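Local atomic coordinates of NAD nucleotidase (Haemophilus influenzae, PDB entry 3ZTV), a protein that degrades NAD to adenosine and nicotinamide riboside in the periplasm, acting as both a pyrophosphatase and a 5'-nucleotidase. Residues I18-T30 against T39-A51. Numbering follows the deposited sequence.
With ZN (zinc ion), chain C.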
loop_
_atom_site.group_PDB
_atom_site.type_symbol
_atom_site.label_atom_id
_atom_site.label_comp_id
_atom_site.label_asym_id
_atom_site.label_seq_id
_atom_site.Cartn_x
_atom_site.Cartn_y
_atom_site.Cartn_z
ATOM N N ILE A 18 7.302 -24.265 14.422
ATOM C CA ILE A 18 8.710 -23.993 14.114
ATOM C C ILE A 18 8.798 -22.980 12.967
ATOM O O ILE A 18 7.782 -22.674 12.305
ATOM C CB ILE A 18 9.526 -25.268 13.727
ATOM C CG1 ILE A 18 9.198 -25.789 12.319
ATOM C CG2 ILE A 18 9.334 -26.370 14.749
ATOM C CD1 ILE A 18 10.230 -26.815 11.802
ATOM N N ASN A 19 10.003 -22.484 12.689
ATOM C CA ASN A 19 10.200 -21.550 11.581
ATOM C C ASN A 19 11.662 -21.555 11.179
ATOM O O ASN A 19 12.539 -21.853 11.994
ATOM C CB ASN A 19 9.805 -20.126 11.985
ATOM C CG ASN A 19 10.626 -19.614 13.157
ATOM O OD1 ASN A 19 11.635 -18.906 12.985
ATOM N ND2 ASN A 19 10.210 -19.974 14.357
ATOM N N ASP A 20 11.928 -21.242 9.912
ATOM C CA ASP A 20 13.291 -20.951 9.465
ATOM C C ASP A 20 14.255 -22.112 9.720
ATOM O O ASP A 20 15.394 -21.928 10.174
ATOM C CB ASP A 20 13.810 -19.664 10.112
ATOM C CG ASP A 20 13.048 -18.437 9.643
ATOM O OD1 ASP A 20 13.400 -17.863 8.580
ATOM O OD2 ASP A 20 12.082 -18.039 10.326
ATOM N N HIS A 21 13.807 -23.322 9.435
ATOM C CA HIS A 21 14.728 -24.446 9.594
ATOM C C HIS A 21 15.864 -24.466 8.558
ATOM O O HIS A 21 16.923 -25.032 8.832
ATOM C CB HIS A 21 14.015 -25.811 9.782
ATOM C CG HIS A 21 13.666 -26.543 8.521
ATOM N ND1 HIS A 21 12.423 -26.456 7.924
ATOM C CD2 HIS A 21 14.366 -27.457 7.802
ATOM C CE1 HIS A 21 12.391 -27.249 6.868
ATOM N NE2 HIS A 21 13.553 -27.874 6.778
ATOM N N HIS A 22 15.659 -23.815 7.417
ATOM C CA HIS A 22 16.749 -23.579 6.452
ATOM C C HIS A 22 17.543 -24.852 6.117
ATOM O O HIS A 22 18.776 -24.844 6.088
ATOM C CB HIS A 22 17.680 -22.487 6.972
ATOM C CG HIS A 22 17.147 -21.095 6.785
ATOM N ND1 HIS A 22 17.169 -20.438 5.574
ATOM C CD2 HIS A 22 16.618 -20.219 7.675
ATOM C CE1 HIS A 22 16.645 -19.231 5.716
ATOM N NE2 HIS A 22 16.321 -19.065 6.989
ATOM N N SER A 23 16.822 -25.946 5.916
ATOM C CA SER A 23 17.433 -27.205 5.501
ATOM C C SER A 23 18.382 -27.818 6.529
ATOM O O SER A 23 19.215 -28.669 6.173
ATOM C CB SER A 23 18.116 -27.057 4.129
ATOM O OG SER A 23 17.176 -26.677 3.136
ATOM N N TYR A 24 18.250 -27.416 7.799
ATOM C CA TYR A 24 19.041 -28.018 8.877
ATOM C C TYR A 24 18.388 -29.322 9.322
ATOM O O TYR A 24 17.661 -29.368 10.329
ATOM C CB TYR A 24 19.205 -27.062 10.064
ATOM C CG TYR A 24 20.327 -26.075 9.876
ATOM C CD1 TYR A 24 20.224 -25.034 8.960
ATOM C CD2 TYR A 24 21.507 -26.192 10.604
ATOM C CE1 TYR A 24 21.258 -24.130 8.780
ATOM C CE2 TYR A 24 22.549 -25.295 10.433
ATOM C CZ TYR A 24 22.414 -24.263 9.520
ATOM O OH TYR A 24 23.457 -23.379 9.362
ATOM N N LEU A 25 18.645 -30.388 8.578
ATOM C CA LEU A 25 18.066 -31.680 8.928
ATOM C C LEU A 25 18.781 -32.334 10.106
ATOM O O LEU A 25 18.171 -33.078 10.875
ATOM C CB LEU A 25 18.075 -32.628 7.725
ATOM C CG LEU A 25 16.822 -32.604 6.843
ATOM C CD1 LEU A 25 16.487 -31.202 6.356
ATOM C CD2 LEU A 25 16.972 -33.563 5.672
ATOM N N GLU A 26 20.073 -32.055 10.246
ATOM C CA GLU A 26 20.869 -32.622 11.330
ATOM C C GLU A 26 21.002 -31.593 12.441
ATOM O O GLU A 26 20.771 -30.411 12.216
ATOM C CB GLU A 26 22.263 -33.012 10.821
ATOM C CG GLU A 26 22.280 -34.138 9.790
ATOM C CD GLU A 26 23.690 -34.597 9.446
ATOM O OE1 GLU A 26 24.467 -34.900 10.379
ATOM O OE2 GLU A 26 24.028 -34.659 8.247
ATOM N N PRO A 27 21.391 -32.042 13.644
ATOM C CA PRO A 27 21.697 -31.118 14.741
ATOM C C PRO A 27 22.869 -30.207 14.375
ATOM O O PRO A 27 23.598 -30.495 13.412
ATOM C CB PRO A 27 22.096 -32.057 15.893
ATOM C CG PRO A 27 21.443 -33.357 15.560
ATOM C CD PRO A 27 21.542 -33.450 14.060
ATOM N N HIS A 28 23.048 -29.121 15.118
ATOM C CA HIS A 28 24.237 -28.290 14.967
ATOM C C HIS A 28 24.749 -27.857 16.343
ATOM O O HIS A 28 24.040 -27.952 17.346
ATOM C CB HIS A 28 23.978 -27.093 14.039
ATOM C CG HIS A 28 23.017 -26.089 14.595
ATOM N ND1 HIS A 28 21.649 -26.268 14.570
ATOM C CD2 HIS A 28 23.227 -24.884 15.177
ATOM C CE1 HIS A 28 21.059 -25.224 15.123
ATOM N NE2 HIS A 28 21.992 -24.370 15.499
ATOM N N GLU A 29 25.984 -27.380 16.389
ATOM C CA GLU A 29 26.598 -27.026 17.657
ATOM C C GLU A 29 26.229 -25.611 18.103
ATOM O O GLU A 29 26.071 -24.705 17.275
ATOM C CB GLU A 29 28.112 -27.165 17.532
ATOM C CG GLU A 29 28.883 -27.024 18.824
ATOM C CD GLU A 29 30.359 -27.298 18.620
ATOM O OE1 GLU A 29 30.753 -28.482 18.628
ATOM O OE2 GLU A 29 31.115 -26.326 18.426
ATOM N N THR A 30 26.073 -25.430 19.412
ATOM C CA THR A 30 25.932 -24.103 19.988
ATOM C C THR A 30 26.637 -24.082 21.348
ATOM O O THR A 30 27.082 -25.123 21.835
ATOM C CB THR A 30 24.444 -23.696 20.130
ATOM O OG1 THR A 30 24.344 -22.276 20.294
ATOM C CG2 THR A 30 23.809 -24.384 21.328
ATOM N N THR A 39 29.918 -24.193 27.568
ATOM C CA THR A 39 29.804 -25.595 27.218
ATOM C C THR A 39 29.305 -25.723 25.787
ATOM O O THR A 39 28.294 -25.109 25.415
ATOM C CB THR A 39 28.826 -26.304 28.180
ATOM O OG1 THR A 39 29.234 -26.064 29.535
ATOM C CG2 THR A 39 28.778 -27.797 27.923
ATOM N N LYS A 40 30.018 -26.500 24.979
ATOM C CA LYS A 40 29.568 -26.812 23.629
ATOM C C LYS A 40 28.600 -27.974 23.705
ATOM O O LYS A 40 28.884 -28.989 24.348
ATOM C CB LYS A 40 30.745 -27.200 22.731
ATOM C CG LYS A 40 31.640 -26.055 22.281
ATOM C CD LYS A 40 32.764 -26.567 21.381
ATOM C CE LYS A 40 33.600 -25.426 20.820
ATOM N NZ LYS A 40 34.692 -25.938 19.943
ATOM N N VAL A 41 27.453 -27.814 23.046
ATOM C CA VAL A 41 26.410 -28.833 23.000
ATOM C C VAL A 41 25.842 -28.896 21.585
ATOM O O VAL A 41 26.063 -27.982 20.787
ATOM C CB VAL A 41 25.263 -28.516 23.992
ATOM C CG1 VAL A 41 25.806 -28.404 25.409
ATOM C CG2 VAL A 41 24.516 -27.239 23.587
ATOM N N ASP A 42 25.138 -29.982 21.273
ATOM C CA ASP A 42 24.409 -30.089 20.015
ATOM C C ASP A 42 22.929 -29.816 20.244
ATOM O O ASP A 42 22.352 -30.289 21.234
ATOM C CB ASP A 42 24.587 -31.476 19.401
ATOM C CG ASP A 42 26.007 -31.721 18.926
ATOM O OD1 ASP A 42 26.625 -30.773 18.402
ATOM O OD2 ASP A 42 26.507 -32.849 19.104
ATOM N N ILE A 43 22.325 -29.052 19.332
ATOM C CA ILE A 43 20.893 -28.754 19.377
ATOM C C ILE A 43 20.232 -29.013 18.035
ATOM O O ILE A 43 20.881 -29.025 16.988
ATOM C CB ILE A 43 20.606 -27.285 19.771
ATOM C CG1 ILE A 43 21.411 -26.306 18.909
ATOM C CG2 ILE A 43 20.893 -27.055 21.248
ATOM C CD1 ILE A 43 20.943 -24.854 19.018
ATOM N N GLY A 44 18.930 -29.257 18.077
ATOM C CA GLY A 44 18.133 -29.263 16.873
ATOM C C GLY A 44 18.167 -30.533 16.051
ATOM O O GLY A 44 18.411 -31.630 16.564
ATOM N N GLY A 45 17.920 -30.371 14.755
ATOM C CA GLY A 45 17.764 -31.490 13.846
ATOM C C GLY A 45 16.301 -31.872 13.708
ATOM O O GLY A 45 15.521 -31.737 14.656
ATOM N N PHE A 46 15.920 -32.334 12.524
ATOM C CA PHE A 46 14.514 -32.617 12.269
ATOM C C PHE A 46 13.993 -33.885 12.939
ATOM O O PHE A 46 12.788 -34.017 13.126
ATOM C CB PHE A 46 14.184 -32.605 10.772
ATOM C CG PHE A 46 13.018 -31.715 10.431
ATOM C CD1 PHE A 46 11.715 -32.182 10.544
ATOM C CD2 PHE A 46 13.224 -30.408 10.013
ATOM C CE1 PHE A 46 10.643 -31.370 10.244
ATOM C CE2 PHE A 46 12.142 -29.586 9.714
ATOM C CZ PHE A 46 10.854 -30.074 9.826
ATOM N N SER A 47 14.871 -34.818 13.305
ATOM C CA SER A 47 14.396 -35.984 14.041
ATOM C C SER A 47 13.841 -35.550 15.398
ATOM O O SER A 47 12.761 -35.995 15.806
ATOM C CB SER A 47 15.506 -37.013 14.219
ATOM O OG SER A 47 15.018 -38.139 14.930
ATOM N N ALA A 48 14.570 -34.681 16.096
ATOM C CA ALA A 48 14.089 -34.124 17.360
ATOM C C ALA A 48 12.817 -33.298 17.159
ATOM O O ALA A 48 11.893 -33.386 17.967
ATOM C CB ALA A 48 15.176 -33.291 18.024
ATOM N N VAL A 49 12.762 -32.488 16.101
ATOM C CA VAL A 49 11.567 -31.681 15.828
ATOM C C VAL A 49 10.335 -32.575 15.713
ATOM O O VAL A 49 9.324 -32.363 16.404
ATOM C CB VAL A 49 11.706 -30.823 14.543
ATOM C CG1 VAL A 49 10.358 -30.292 14.107
ATOM C CG2 VAL A 49 12.670 -29.672 14.775
ATOM N N ASN A 50 10.411 -33.575 14.844
ATOM C CA ASN A 50 9.252 -34.424 14.621
ATOM C C ASN A 50 8.871 -35.254 15.844
ATOM O O ASN A 50 7.685 -35.414 16.145
ATOM C CB ASN A 50 9.438 -35.286 13.369
ATOM C CG ASN A 50 9.274 -34.482 12.080
ATOM O OD1 ASN A 50 8.753 -33.368 12.086
ATOM N ND2 ASN A 50 9.720 -35.055 10.968
ATOM N N ALA A 51 9.869 -35.763 16.554
ATOM C CA ALA A 51 9.604 -36.506 17.784
ATOM C C ALA A 51 8.884 -35.629 18.806
ATOM O O ALA A 51 7.907 -36.052 19.426
ATOM C CB ALA A 51 10.902 -37.054 18.372
HETATM ZN ZN ZN C . 15.124 -17.456 7.653
HETATM O O HOH W 1 17.948 -34.774 13.094
HETATM O O HOH W 2 19.937 -28.133 13.582
HETATM O O HOH W 3 33.547 -26.480 17.501
HETATM O O HOH W 4 14.875 -15.489 7.079
#
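Phe46 points one edge of its ring into the face of His21. Its CE2 sits over the centre of the imidazole, 3.6 Å from His21 CG, and the planes meet at 71° in a T-shaped stack. His21 NE2 is hydrogen-bonded to Asp86, which helps fix the imidazole's rotation. Ile18 comes to the same phenyl obliquely, with CD1 3.9 Å from Phe46 CZ, and Val49 CG1 lies over one phenyl face. Val89 of helix 84-93 also touches Phe46.

Between this cluster and the hairpin, Phe46 N donates to Leu25 O at 2.9 Å, from above the carbonyl plane. Water 1 donates to the same oxygen and accepts from Ser47 N. Gly45, the N-cap residue, packs directly against the backbone of Glu26 and Pro27. Water 2 joins Glu26 O to His28 ND1 in the plane of the imidazole.

His28 and Thr30 pair with Ile43 and Val41 through four backbone hydrogen bonds. His28 CG lies between its backbone N and carbonyl carbon (chi1 67°), which carries the imidazole over Ile43; chi2 then turns one face to it. Ile43 CG1 makes a CH-pi contact there, 4.1 Å from the ring centroid. Thr30 CG2 meets both Ile43 CD1 and Val41 CG2 at 3.7 Å.

Glu29 and Asp42 lie on the opposite face of the hairpin. The extended chains of Glu29 and Lys40 cross. Their salt bridge is long, 3.9 Å from Glu29 OE2 to Lys40 NZ, and water 3 bridges the same atoms. Lys299 pairs with both Glu29 and Asp42, and probably offsets the repulsion between these two acids.

Asp20 and His22 flank His21 and bind zinc together with Asp70. The contact thus joins an antiparallel beta hairpin and a helix start to a metal-binding loop of the calcineurin-like phosphoesterase domain.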